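Long-range contacts in RidA family protein (Psychrobacter sp. MES7-P7E, PDB 6L8P), which probably hydrolyses reactive enamine and imine intermediates to ketoacids and ammonia, as other RidA deaminases do, and assembles as a trimer: residues Thr25-Lys30 with Tyr38-Lys43; Thr47-Gly52 with Glu140-Ile145; Gln70-Phe75 with Asn109-Ala114; Thr100-Phe105 with Ala125-Ala130. The protein carries 1 engineered substitution. One frame throughout, in Å; residues are numbered along the deposited sequence.

Contact 1: Thr25-Lys30 with Tyr38-Lys43; sequences TIQTDK and YSQAVK
The carboxamide of Gln40 meets the backbone of Thr28 with both of its ends. Its OE1 accepts from Thr28 N at 2.8 Å, and its NE2 donates to Thr28 O at 3.1 Å, with that oxygen in the plane of the amide. The two side chains cross at about a right angle, and the glutamine runs extended beyond CG, long enough to bridge the widening gap. NE2 has a second acceptor, Pro32 O, which helps to fix the rotation of the amide. Within the sheet, Ile26 N donates a backbone hydrogen bond to Ala41 O at 2.9 Å. Here Ile26 CB lies 3.9 Å from Ala41 CB; the small alanine lets the branched residue come close, and helix 67-84 covers both. On the other face Thr25 turns its methyl to Ser39: CG2 stands anti to the backbone N (its OG1 at chi1 -56°), 3.5 Å from Ser39 CB, a tight approach. Ser39 OG itself is hydrogen-bonded to Tyr120 O of the second subunit. Between these zones a water links Ile26 O to Gln40 N. Beyond the paired residues a glutamine holds the loop, its side-chain amide taking over from main-chain pairing where the two backbones diverge.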
loop_
_atom_site.group_PDB
_atom_site.type_symbol
_atom_site.label_atom_id
_atom_site.label_comp_id
_atom_site.label_asym_id
_atom_site.label_seq_id
_atom_site.Cartn_x
_atom_site.Cartn_y
_atom_site.Cartn_z
ATOM N N THR A 25 16.081 -5.229 -11.273
ATOM C CA THR A 25 15.123 -6.258 -10.888
ATOM C C THR A 25 15.827 -7.368 -10.113
ATOM O O THR A 25 16.928 -7.803 -10.478
ATOM C CB THR A 25 14.455 -6.785 -12.146
ATOM O OG1 THR A 25 13.870 -5.661 -12.827
ATOM C CG2 THR A 25 13.375 -7.758 -11.793
ATOM N N ILE A 26 15.212 -7.805 -9.027
ATOM C CA ILE A 26 15.785 -8.790 -8.121
ATOM C C ILE A 26 15.092 -10.122 -8.375
ATOM O O ILE A 26 13.854 -10.189 -8.444
ATOM C CB ILE A 26 15.609 -8.383 -6.644
ATOM C CG1 ILE A 26 16.147 -6.973 -6.322
ATOM C CG2 ILE A 26 16.234 -9.421 -5.692
ATOM C CD1 ILE A 26 17.608 -6.703 -6.725
ATOM N N GLN A 27 15.881 -11.194 -8.491
ATOM C CA GLN A 27 15.317 -12.534 -8.597
ATOM C C GLN A 27 16.187 -13.489 -7.798
ATOM O O GLN A 27 17.422 -13.396 -7.829
ATOM C CB GLN A 27 15.229 -13.029 -10.053
ATOM C CG GLN A 27 14.454 -14.369 -10.248
ATOM C CD GLN A 27 15.302 -15.610 -9.936
ATOM O OE1 GLN A 27 16.535 -15.569 -10.020
ATOM N NE2 GLN A 27 14.645 -16.707 -9.553
ATOM N N THR A 28 15.541 -14.387 -7.074
ATOM C CA THR A 28 16.245 -15.458 -6.383
ATOM C C THR A 28 15.412 -16.731 -6.397
ATOM O O THR A 28 14.217 -16.719 -6.109
ATOM C CB THR A 28 16.617 -15.083 -4.941
ATOM O OG1 THR A 28 17.155 -16.229 -4.266
ATOM C CG2 THR A 28 15.412 -14.562 -4.147
ATOM N N ASP A 29 16.074 -17.862 -6.662
ATOM C CA ASP A 29 15.366 -19.128 -6.528
ATOM C C ASP A 29 15.059 -19.515 -5.088
ATOM O O ASP A 29 14.361 -20.518 -4.873
ATOM C CB ASP A 29 16.190 -20.255 -7.172
ATOM C CG ASP A 29 16.465 -20.016 -8.636
ATOM O OD1 ASP A 29 15.595 -19.448 -9.333
ATOM O OD2 ASP A 29 17.565 -20.399 -9.095
ATOM N N LYS A 30 15.574 -18.778 -4.091
ATOM C CA LYS A 30 15.265 -19.085 -2.709
ATOM C C LYS A 30 13.939 -18.506 -2.261
ATOM O O LYS A 30 13.527 -18.757 -1.131
ATOM C CB LYS A 30 16.394 -18.585 -1.808
ATOM C CG LYS A 30 17.694 -19.368 -2.107
ATOM C CD LYS A 30 18.934 -18.764 -1.484
ATOM C CE LYS A 30 19.851 -19.885 -1.012
ATOM N NZ LYS A 30 20.946 -20.153 -1.987
ATOM N N TYR A 38 4.615 -10.119 -12.411
ATOM C CA TYR A 38 5.406 -9.237 -11.549
ATOM C C TYR A 38 6.771 -9.868 -11.289
ATOM O O TYR A 38 6.973 -11.068 -11.521
ATOM C CB TYR A 38 4.696 -8.940 -10.198
ATOM C CG TYR A 38 4.392 -10.125 -9.313
ATOM C CD1 TYR A 38 3.191 -10.801 -9.433
ATOM C CD2 TYR A 38 5.289 -10.531 -8.348
ATOM C CE1 TYR A 38 2.892 -11.888 -8.636
ATOM C CE2 TYR A 38 5.001 -11.600 -7.513
ATOM C CZ TYR A 38 3.808 -12.284 -7.678
ATOM O OH TYR A 38 3.530 -13.374 -6.872
ATOM N N SER A 39 7.713 -9.028 -10.843
ATOM C CA SER A 39 9.022 -9.465 -10.378
ATOM C C SER A 39 9.004 -9.552 -8.868
ATOM O O SER A 39 8.242 -8.849 -8.188
ATOM C CB SER A 39 10.109 -8.490 -10.796
ATOM O OG SER A 39 10.213 -8.491 -12.230
ATOM N N GLN A 40 9.931 -10.370 -8.332
ATOM C CA GLN A 40 9.993 -10.511 -6.882
ATOM C C GLN A 40 10.277 -9.179 -6.184
ATOM O O GLN A 40 9.694 -8.908 -5.126
ATOM C CB GLN A 40 11.064 -11.541 -6.489
ATOM C CG GLN A 40 10.644 -12.971 -6.801
ATOM C CD GLN A 40 11.821 -13.932 -6.612
ATOM O OE1 GLN A 40 12.974 -13.491 -6.596
ATOM N NE2 GLN A 40 11.533 -15.209 -6.402
ATOM N N ALA A 41 11.194 -8.371 -6.711
ATOM C CA ALA A 41 11.458 -7.069 -6.110
ATOM C C ALA A 41 12.132 -6.193 -7.141
ATOM O O ALA A 41 12.710 -6.681 -8.114
ATOM C CB ALA A 41 12.342 -7.187 -4.854
ATOM N N VAL A 42 12.064 -4.882 -6.902
ATOM C CA VAL A 42 12.745 -3.902 -7.746
ATOM C C VAL A 42 13.540 -2.986 -6.836
ATOM O O VAL A 42 13.001 -2.436 -5.868
ATOM C CB VAL A 42 11.786 -3.058 -8.608
ATOM C CG1 VAL A 42 12.603 -2.003 -9.398
ATOM C CG2 VAL A 42 11.000 -3.926 -9.562
ATOM N N LYS A 43 14.814 -2.799 -7.148
ATOM C CA LYS A 43 15.696 -1.953 -6.351
ATOM C C LYS A 43 16.026 -0.697 -7.138
ATOM O O LYS A 43 16.367 -0.782 -8.320
ATOM C CB LYS A 43 16.975 -2.728 -5.993
ATOM C CG LYS A 43 18.025 -1.896 -5.212
ATOM C CD LYS A 43 19.152 -2.848 -4.793
ATOM C CE LYS A 43 20.210 -2.122 -3.978
ATOM N NZ LYS A 43 21.254 -3.107 -3.559
HETATM O O HOH W 1 11.815 -11.734 -10.016
#

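Contact 2: Thr47-Gly52 with Glu140-Ile145; sequences TVYISG and ESILYI
Val48 and Leu143 exchange backbone hydrogen bonds in both directions, Leu143 N to Val48 O at 2.9 Å and Val48 N to Leu143 O at 3.0 Å. Two residues along, Ile50 N hydrogen-bonds to Ser141 O at 2.9 Å, while the return bond from Ser141 N to Ile50 O is weak. These strands, antiparallel at 166°, lie at the centre of the mixed sheet of the RidA fold, whose helices pack on one side and whose other side faces neighbouring subunits of the trimer. Apolar contacts follow that division. On the helix side, Ile50 CD1 touches Leu143 CD1 at 3.5 Å, branched aliphatics suited to a core beneath helix 67-84; at the margin Ile145 CD1 reaches Val48 CG2 at 3.8 Å. On the other face Tyr49 CG is anti to the carbonyl carbon (chi1 -63°), bringing the ring alongside Ile142, whose CG1 is 4.0 Å from ring atom CD2; Ile142 also packs on Tyr49 of the third subunit. Polar links gather at the far end: a water joins Ser51 O to Ser141 OG, and Glu140, whose CG lies 3.7 Å from Gly52 CA, uses OE1 for a salt bridge to Lys94 and a hydrogen bond to Asn96, both of the second subunit.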
loop_
_atom_site.group_PDB
_atom_site.type_symbol
_atom_site.label_atom_id
_atom_site.label_comp_id
_atom_site.label_asym_id
_atom_site.label_seq_id
_atom_site.Cartn_x
_atom_site.Cartn_y
_atom_site.Cartn_z
ATOM N N THR A 47 16.684 1.960 -2.128
ATOM C CA THR A 47 15.308 1.559 -1.819
ATOM C C THR A 47 14.959 0.266 -2.553
ATOM O O THR A 47 15.312 0.086 -3.720
ATOM C CB THR A 47 14.324 2.651 -2.218
ATOM O OG1 THR A 47 14.658 3.847 -1.473
ATOM C CG2 THR A 47 12.909 2.266 -1.840
ATOM N N VAL A 48 14.305 -0.657 -1.871
ATOM C CA VAL A 48 13.876 -1.885 -2.542
ATOM C C VAL A 48 12.387 -2.055 -2.304
ATOM O O VAL A 48 11.947 -1.997 -1.155
ATOM C CB VAL A 48 14.619 -3.133 -2.018
ATOM C CG1 VAL A 48 14.153 -4.378 -2.799
ATOM C CG2 VAL A 48 16.164 -2.963 -2.135
ATOM N N TYR A 49 11.625 -2.294 -3.372
ATOM C CA TYR A 49 10.189 -2.609 -3.267
ATOM C C TYR A 49 10.067 -4.114 -3.452
ATOM O O TYR A 49 10.337 -4.624 -4.545
ATOM C CB TYR A 49 9.380 -1.862 -4.332
ATOM C CG TYR A 49 9.455 -0.369 -4.178
ATOM C CD1 TYR A 49 10.504 0.349 -4.750
ATOM C CD2 TYR A 49 8.538 0.300 -3.397
ATOM C CE1 TYR A 49 10.605 1.741 -4.573
ATOM C CE2 TYR A 49 8.628 1.683 -3.218
ATOM C CZ TYR A 49 9.654 2.384 -3.799
ATOM O OH TYR A 49 9.753 3.779 -3.625
ATOM N N ILE A 50 9.661 -4.827 -2.394
ATOM C CA ILE A 50 9.468 -6.278 -2.451
ATOM C C ILE A 50 7.982 -6.562 -2.635
ATOM O O ILE A 50 7.140 -6.084 -1.850
ATOM C CB ILE A 50 10.004 -6.983 -1.191
ATOM C CG1 ILE A 50 11.498 -6.627 -0.985
ATOM C CG2 ILE A 50 9.886 -8.521 -1.354
ATOM C CD1 ILE A 50 12.131 -7.417 0.218
ATOM N N SER A 51 7.683 -7.362 -3.662
ATOM C CA SER A 51 6.316 -7.791 -3.946
ATOM C C SER A 51 5.685 -8.476 -2.747
ATOM O O SER A 51 6.369 -9.024 -1.864
ATOM C CB SER A 51 6.307 -8.774 -5.116
ATOM O OG SER A 51 6.688 -8.081 -6.290
ATOM N N GLY A 52 4.353 -8.447 -2.718
ATOM C CA GLY A 52 3.651 -9.224 -1.702
ATOM C C GLY A 52 4.116 -10.662 -1.731
ATOM O O GLY A 52 4.255 -11.254 -2.797
ATOM N N GLU A 140 3.890 -7.255 2.106
ATOM C CA GLU A 140 4.705 -6.454 1.187
ATOM C C GLU A 140 5.750 -5.703 1.997
ATOM O O GLU A 140 5.499 -5.383 3.165
ATOM C CB GLU A 140 3.871 -5.417 0.485
ATOM C CG GLU A 140 2.685 -5.933 -0.238
ATOM C CD GLU A 140 1.641 -4.820 -0.322
ATOM O OE1 GLU A 140 1.946 -3.734 -0.904
ATOM O OE2 GLU A 140 0.510 -5.000 0.197
ATOM N N SER A 141 6.879 -5.366 1.372
ATOM C CA SER A 141 7.961 -4.749 2.142
ATOM C C SER A 141 8.625 -3.650 1.337
ATOM O O SER A 141 8.735 -3.747 0.116
ATOM C CB SER A 141 9.068 -5.752 2.484
ATOM O OG SER A 141 8.514 -6.967 2.909
ATOM N N ILE A 142 9.108 -2.614 2.031
ATOM C CA ILE A 142 9.980 -1.610 1.440
ATOM C C ILE A 142 11.223 -1.571 2.310
ATOM O O ILE A 142 11.104 -1.510 3.542
ATOM C CB ILE A 142 9.327 -0.215 1.383
ATOM C CG1 ILE A 142 8.067 -0.287 0.495
ATOM C CG2 ILE A 142 10.346 0.830 0.824
ATOM C CD1 ILE A 142 7.238 1.050 0.447
ATOM N N LEU A 143 12.397 -1.653 1.659
ATOM C CA LEU A 143 13.708 -1.578 2.310
ATOM C C LEU A 143 14.378 -0.253 2.011
ATOM O O LEU A 143 14.212 0.326 0.927
ATOM C CB LEU A 143 14.666 -2.674 1.802
ATOM C CG LEU A 143 14.478 -4.073 2.366
ATOM C CD1 LEU A 143 13.127 -4.657 2.173
ATOM C CD2 LEU A 143 15.533 -4.982 1.708
ATOM N N TYR A 144 15.220 0.179 2.956
ATOM C CA TYR A 144 16.237 1.189 2.686
ATOM C C TYR A 144 17.557 0.584 3.144
ATOM O O TYR A 144 17.756 0.346 4.341
ATOM C CB TYR A 144 15.904 2.507 3.389
ATOM C CG TYR A 144 16.846 3.608 2.982
ATOM C CD1 TYR A 144 18.047 3.776 3.633
ATOM C CD2 TYR A 144 16.527 4.466 1.937
ATOM C CE1 TYR A 144 18.927 4.781 3.258
ATOM C CE2 TYR A 144 17.392 5.470 1.557
ATOM C CZ TYR A 144 18.591 5.620 2.219
ATOM O OH TYR A 144 19.458 6.622 1.841
ATOM N N ILE A 145 18.419 0.264 2.186
ATOM C CA ILE A 145 19.669 -0.433 2.511
ATOM C C ILE A 145 20.797 0.587 2.806
ATOM O O ILE A 145 21.106 1.400 1.930
ATOM C CB ILE A 145 20.064 -1.378 1.371
ATOM C CG1 ILE A 145 18.978 -2.451 1.173
ATOM C CG2 ILE A 145 21.385 -2.074 1.731
ATOM C CD1 ILE A 145 19.235 -3.429 -0.011
HETATM O O HOH W 2 7.342 -8.513 0.802
#

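Contact 3: Gln70-Phe75 with Asn109-Ala114; sequences QAEQVF and NEVFVA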
loop_
_atom_site.group_PDB
_atom_site.type_symbol
_atom_site.label_atom_id
_atom_site.label_comp_id
_atom_site.label_asym_id
_atom_site.label_seq_id
_atom_site.Cartn_x
_atom_site.Cartn_y
_atom_site.Cartn_z
ATOM N N GLN A 70 2.361 -20.352 7.576
ATOM C CA GLN A 70 2.412 -19.453 6.424
ATOM C C GLN A 70 3.117 -18.152 6.760
ATOM O O GLN A 70 3.907 -17.659 5.949
ATOM C CB GLN A 70 1.003 -19.148 5.906
ATOM C CG GLN A 70 0.446 -20.314 5.083
ATOM C CD GLN A 70 -0.917 -20.047 4.506
ATOM O OE1 GLN A 70 -1.234 -18.928 4.109
ATOM N NE2 GLN A 70 -1.757 -21.072 4.470
ATOM N N ALA A 71 2.856 -17.577 7.949
ATOM C CA ALA A 71 3.531 -16.322 8.319
ATOM C C ALA A 71 5.051 -16.502 8.464
ATOM O O ALA A 71 5.841 -15.647 8.018
ATOM C CB ALA A 71 2.934 -15.776 9.620
ATOM N N GLU A 72 5.477 -17.603 9.097
ATOM C CA GLU A 72 6.897 -17.890 9.190
ATOM C C GLU A 72 7.513 -18.047 7.810
ATOM O O GLU A 72 8.632 -17.576 7.564
ATOM C CB GLU A 72 7.115 -19.155 10.027
ATOM C CG GLU A 72 6.706 -18.913 11.474
ATOM C CD GLU A 72 6.715 -20.161 12.353
ATOM O OE1 GLU A 72 6.691 -21.292 11.820
ATOM O OE2 GLU A 72 6.732 -20.000 13.596
ATOM N N GLN A 73 6.793 -18.727 6.897
ATOM C CA GLN A 73 7.295 -18.922 5.544
ATOM C C GLN A 73 7.358 -17.604 4.777
ATOM O O GLN A 73 8.308 -17.360 4.029
ATOM C CB GLN A 73 6.402 -19.932 4.820
ATOM C CG GLN A 73 6.896 -20.264 3.384
ATOM C CD GLN A 73 8.217 -21.031 3.422
ATOM O OE1 GLN A 73 8.291 -22.089 4.078
ATOM N NE2 GLN A 73 9.264 -20.477 2.845
ATOM N N VAL A 74 6.375 -16.716 4.988
ATOM C CA VAL A 74 6.435 -15.394 4.367
ATOM C C VAL A 74 7.698 -14.674 4.791
ATOM O O VAL A 74 8.396 -14.082 3.959
ATOM C CB VAL A 74 5.183 -14.564 4.734
ATOM C CG1 VAL A 74 5.413 -13.085 4.385
ATOM C CG2 VAL A 74 3.947 -15.076 4.005
ATOM N N PHE A 75 8.032 -14.746 6.085
ATOM C CA PHE A 75 9.275 -14.114 6.533
ATOM C C PHE A 75 10.514 -14.750 5.891
ATOM O O PHE A 75 11.449 -14.042 5.506
ATOM C CB PHE A 75 9.363 -14.130 8.071
ATOM C CG PHE A 75 8.812 -12.866 8.710
ATOM C CD1 PHE A 75 9.547 -11.689 8.696
ATOM C CD2 PHE A 75 7.529 -12.851 9.199
ATOM C CE1 PHE A 75 9.004 -10.487 9.266
ATOM C CE2 PHE A 75 6.968 -11.699 9.745
ATOM C CZ PHE A 75 7.728 -10.505 9.783
ATOM N N ASN A 109 1.819 -10.796 15.485
ATOM C CA ASN A 109 2.760 -9.967 16.223
ATOM C C ASN A 109 3.865 -10.823 16.833
ATOM O O ASN A 109 5.037 -10.410 16.825
ATOM C CB ASN A 109 2.000 -9.147 17.267
ATOM C CG ASN A 109 1.168 -8.024 16.631
ATOM O OD1 ASN A 109 1.603 -7.397 15.652
ATOM N ND2 ASN A 109 -0.006 -7.743 17.198
ATOM N N GLU A 110 3.538 -12.057 17.239
ATOM C CA GLU A 110 4.558 -12.959 17.777
ATOM C C GLU A 110 5.579 -13.355 16.716
ATOM O O GLU A 110 6.795 -13.371 16.977
ATOM C CB GLU A 110 3.896 -14.201 18.364
ATOM C CG GLU A 110 3.110 -13.929 19.629
ATOM C CD GLU A 110 2.369 -15.163 20.130
ATOM O OE1 GLU A 110 2.568 -16.263 19.557
ATOM O OE2 GLU A 110 1.587 -15.022 21.097
ATOM N N VAL A 111 5.112 -13.659 15.498
ATOM C CA VAL A 111 6.033 -14.034 14.443
ATOM C C VAL A 111 6.925 -12.857 14.091
ATOM O O VAL A 111 8.127 -13.031 13.843
ATOM C CB VAL A 111 5.237 -14.549 13.221
ATOM C CG1 VAL A 111 6.143 -14.755 12.012
ATOM C CG2 VAL A 111 4.518 -15.868 13.598
ATOM N N PHE A 112 6.367 -11.633 14.145
ATOM C CA PHE A 112 7.179 -10.443 13.907
ATOM C C PHE A 112 8.309 -10.349 14.927
ATOM O O PHE A 112 9.485 -10.156 14.547
ATOM C CB PHE A 112 6.302 -9.180 13.950
ATOM C CG PHE A 112 5.801 -8.739 12.599
ATOM C CD1 PHE A 112 5.022 -9.587 11.827
ATOM C CD2 PHE A 112 6.114 -7.484 12.121
ATOM C CE1 PHE A 112 4.570 -9.169 10.559
ATOM C CE2 PHE A 112 5.673 -7.052 10.876
ATOM C CZ PHE A 112 4.915 -7.935 10.073
ATOM N N VAL A 113 7.970 -10.552 16.216
ATOM C CA VAL A 113 8.982 -10.445 17.273
ATOM C C VAL A 113 10.053 -11.499 17.063
ATOM O O VAL A 113 11.253 -11.229 17.222
ATOM C CB VAL A 113 8.327 -10.577 18.662
ATOM C CG1 VAL A 113 9.420 -10.822 19.745
ATOM C CG2 VAL A 113 7.503 -9.343 19.008
ATOM N N ALA A 114 9.644 -12.699 16.644
ATOM C CA ALA A 114 10.609 -13.780 16.480
ATOM C C ALA A 114 11.565 -13.520 15.328
ATOM O O ALA A 114 12.704 -14.011 15.335
ATOM C CB ALA A 114 9.870 -15.103 16.267
#
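Val111 and Phe75 carry most of this helix-helix packing, with Phe112 next. The two helices, 67-84 and 105-115, lie together on one side of the sheet in the alpha/beta fold of the RidA family. Their short segments run roughly parallel, crossing at -35° with axes 10.0 Å apart, a spacing that suits side chains as large as phenylalanine between them. Val111 points toward helix 67-84, and one of its two methyls does the touching. CG1 stands anti to the backbone N (chi1 171°), which carries it to Phe75 CD2 at 3.7 Å and to Ala71 CB at 4.1 Å. Ala71 and Phe75 are one helical turn apart, so the valine methyl meets a small residue on one turn and a ring on the next. The same methyl also approaches the aliphatic CG of Glu72, whose longer chain can lend methylene groups here. A beta-branched valine suits this place because its branch puts a methyl within reach of both turns while staying compact.

Phe75 points toward helix 105-115, whereas Phe112 leaves its helix in the other direction and only the end of its side chain comes back within range. Their rings form a T-shaped stack, with centroids 4.9 Å apart and planes at 89°. Phe112 has further partners: it meets Phe95 and makes a cation-pi contact with Arg123, both of the same chain, while Phe75 also packs on Leu116. In the stack Phe75 supplies the edge and Phe112 the face, with Phe75 CZ 3.5 Å from Phe112 CD1, offset toward the rim of that ring.

Contact 4: Thr100-Phe105 with Ala125-Ala130; sequences TDLSDF and AVQVAA
Thr100 sets its methyl and its carbonyl against the end of strand 122-127 and the loop after it. Its CG2 rests on the backbone of Ala130, 3.9 Å from Ala130 CA, and its O stands 3.4 Å from Gln127 CG. A water collects the polar groups beside them: it donates to Thr100 O and to Val128 O and accepts from Gln127 NE2 at 3.0 Å, so the amide nitrogen is tied to both segments. Asp101 points away at its base and shapes the loop, its OD1 accepting from Ser103 N in an Asx turn. Next, Leu102 N donates to Gln127 OE1 at 2.8 Å, coming from above the plane of the amide with an N-H...O angle of 164°. Gln127 can reach this far because CG is anti to the backbone N (chi1 -171°) and the chain stays extended beyond it; glutamine suits the place because OE1 takes the loop N-H directly while NE2 donates to the water. The Leu102 side chain crosses that of Gln127 at a slant, with CD1 3.8 Å from Gln127 CB, and packs also on Leu131 of the third subunit. Phe105 then presents its ring edge, through CE1, to Ala125 CB at 4.2 Å, near a malonate ion probably from the crystallisation liquor. The loop links strand 92-99 to helix 105-115, while strand 122-127, an outermost strand, lies parallel beside strand 92-99.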
loop_
_atom_site.group_PDB
_atom_site.type_symbol
_atom_site.label_atom_id
_atom_site.label_comp_id
_atom_site.label_asym_id
_atom_site.label_seq_id
_atom_site.Cartn_x
_atom_site.Cartn_y
_atom_site.Cartn_z
ATOM N N THR A 100 -6.471 -12.722 6.158
ATOM C CA THR A 100 -7.881 -13.035 5.929
ATOM C C THR A 100 -8.665 -13.171 7.236
ATOM O O THR A 100 -9.910 -13.242 7.200
ATOM C CB THR A 100 -8.030 -14.300 5.067
ATOM O OG1 THR A 100 -7.219 -15.343 5.618
ATOM C CG2 THR A 100 -7.572 -14.059 3.623
ATOM N N ASP A 101 -7.990 -13.172 8.390
ATOM C CA ASP A 101 -8.697 -13.271 9.678
ATOM C C ASP A 101 -7.911 -12.520 10.739
ATOM O O ASP A 101 -6.820 -12.953 11.104
ATOM C CB ASP A 101 -8.838 -14.741 10.077
ATOM C CG ASP A 101 -9.756 -14.932 11.269
ATOM O OD1 ASP A 101 -10.142 -13.924 11.923
ATOM O OD2 ASP A 101 -10.121 -16.113 11.534
ATOM N N LEU A 102 -8.448 -11.394 11.226
ATOM C CA LEU A 102 -7.717 -10.649 12.254
ATOM C C LEU A 102 -7.647 -11.391 13.582
ATOM O O LEU A 102 -6.903 -10.947 14.464
ATOM C CB LEU A 102 -8.344 -9.248 12.438
ATOM C CG LEU A 102 -7.667 -8.201 11.552
ATOM C CD1 LEU A 102 -8.568 -6.950 11.457
ATOM C CD2 LEU A 102 -6.279 -7.814 12.035
ATOM N N SER A 103 -8.365 -12.509 13.736
ATOM C CA SER A 103 -8.097 -13.395 14.866
ATOM C C SER A 103 -6.648 -13.844 14.896
ATOM O O SER A 103 -6.164 -14.247 15.954
ATOM C CB SER A 103 -9.000 -14.637 14.810
ATOM O OG SER A 103 -10.356 -14.225 14.874
ATOM N N ASP A 104 -5.944 -13.815 13.760
ATOM C CA ASP A 104 -4.529 -14.170 13.718
ATOM C C ASP A 104 -3.583 -13.029 14.132
ATOM O O ASP A 104 -2.366 -13.231 14.117
ATOM C CB ASP A 104 -4.168 -14.651 12.310
ATOM C CG ASP A 104 -4.916 -15.921 11.923
ATOM O OD1 ASP A 104 -5.039 -16.830 12.782
ATOM O OD2 ASP A 104 -5.361 -16.063 10.754
ATOM N N PHE A 105 -4.114 -11.879 14.549
ATOM C CA PHE A 105 -3.294 -10.695 14.838
ATOM C C PHE A 105 -2.275 -10.969 15.946
ATOM O O PHE A 105 -1.094 -10.621 15.810
ATOM C CB PHE A 105 -4.227 -9.529 15.194
ATOM C CG PHE A 105 -3.565 -8.144 15.249
ATOM C CD1 PHE A 105 -3.120 -7.522 14.094
ATOM C CD2 PHE A 105 -3.461 -7.460 16.454
ATOM C CE1 PHE A 105 -2.537 -6.228 14.123
ATOM C CE2 PHE A 105 -2.870 -6.165 16.505
ATOM C CZ PHE A 105 -2.418 -5.558 15.340
ATOM N N ALA A 125 -1.859 -2.937 8.750
ATOM C CA ALA A 125 -2.420 -4.289 8.790
ATOM C C ALA A 125 -3.922 -4.177 8.610
ATOM O O ALA A 125 -4.587 -3.379 9.284
ATOM C CB ALA A 125 -2.076 -5.027 10.109
ATOM N N VAL A 126 -4.477 -5.001 7.721
ATOM C CA VAL A 126 -5.920 -4.997 7.506
ATOM C C VAL A 126 -6.363 -6.429 7.279
ATOM O O VAL A 126 -5.555 -7.304 6.937
ATOM C CB VAL A 126 -6.339 -4.160 6.279
ATOM C CG1 VAL A 126 -5.830 -2.702 6.391
ATOM C CG2 VAL A 126 -5.814 -4.802 4.987
ATOM N N GLN A 127 -7.668 -6.675 7.476
ATOM C CA GLN A 127 -8.258 -7.956 7.064
ATOM C C GLN A 127 -8.886 -7.752 5.684
ATOM O O GLN A 127 -9.800 -6.925 5.534
ATOM C CB GLN A 127 -9.317 -8.430 8.052
ATOM C CG GLN A 127 -9.789 -9.866 7.763
ATOM C CD GLN A 127 -10.878 -10.269 8.744
ATOM O OE1 GLN A 127 -10.683 -10.169 9.963
ATOM N NE2 GLN A 127 -12.032 -10.696 8.227
ATOM N N VAL A 128 -8.383 -8.491 4.691
ATOM C CA VAL A 128 -8.930 -8.438 3.330
ATOM C C VAL A 128 -9.966 -9.543 3.178
ATOM O O VAL A 128 -10.156 -10.374 4.073
ATOM C CB VAL A 128 -7.807 -8.565 2.282
ATOM C CG1 VAL A 128 -6.848 -7.335 2.391
ATOM C CG2 VAL A 128 -7.030 -9.879 2.457
ATOM N N ALA A 129 -10.687 -9.537 2.043
ATOM C CA ALA A 129 -11.683 -10.566 1.805
ATOM C C ALA A 129 -11.053 -11.908 1.427
ATOM O O ALA A 129 -11.556 -12.974 1.805
ATOM C CB ALA A 129 -12.650 -10.105 0.710
ATOM N N ALA A 130 -9.957 -11.880 0.683
ATOM C CA ALA A 130 -9.312 -13.111 0.227
ATOM C C ALA A 130 -7.948 -12.738 -0.340
ATOM O O ALA A 130 -7.674 -11.562 -0.648
ATOM C CB ALA A 130 -10.135 -13.837 -0.851
HETATM O O HOH W 3 -12.092 -11.774 5.480
#

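Contacts 1, 2 and 4 all reach the same mixed sheet, whereas contact 3 joins the two helices packed on it. Contact 1 closes first along the chain, pairing outer strand 23-26 with 41-44; its centre is about 10 Å from that of contact 2, and they touch where strands 41-44 and 47-54 are neighbours. Contact 2 then brackets the rest, bringing the final strand back to 47-54 and enclosing contacts 3 and 4, whose segments alternate. Contact 4 lies at the other edge, its centre about 26 Å from that of contact 1. Contacts 1, 2 and 4 touch the second subunit and contacts 2, 3 and 4 the third, so both the sheet and the helices take part in trimer contacts.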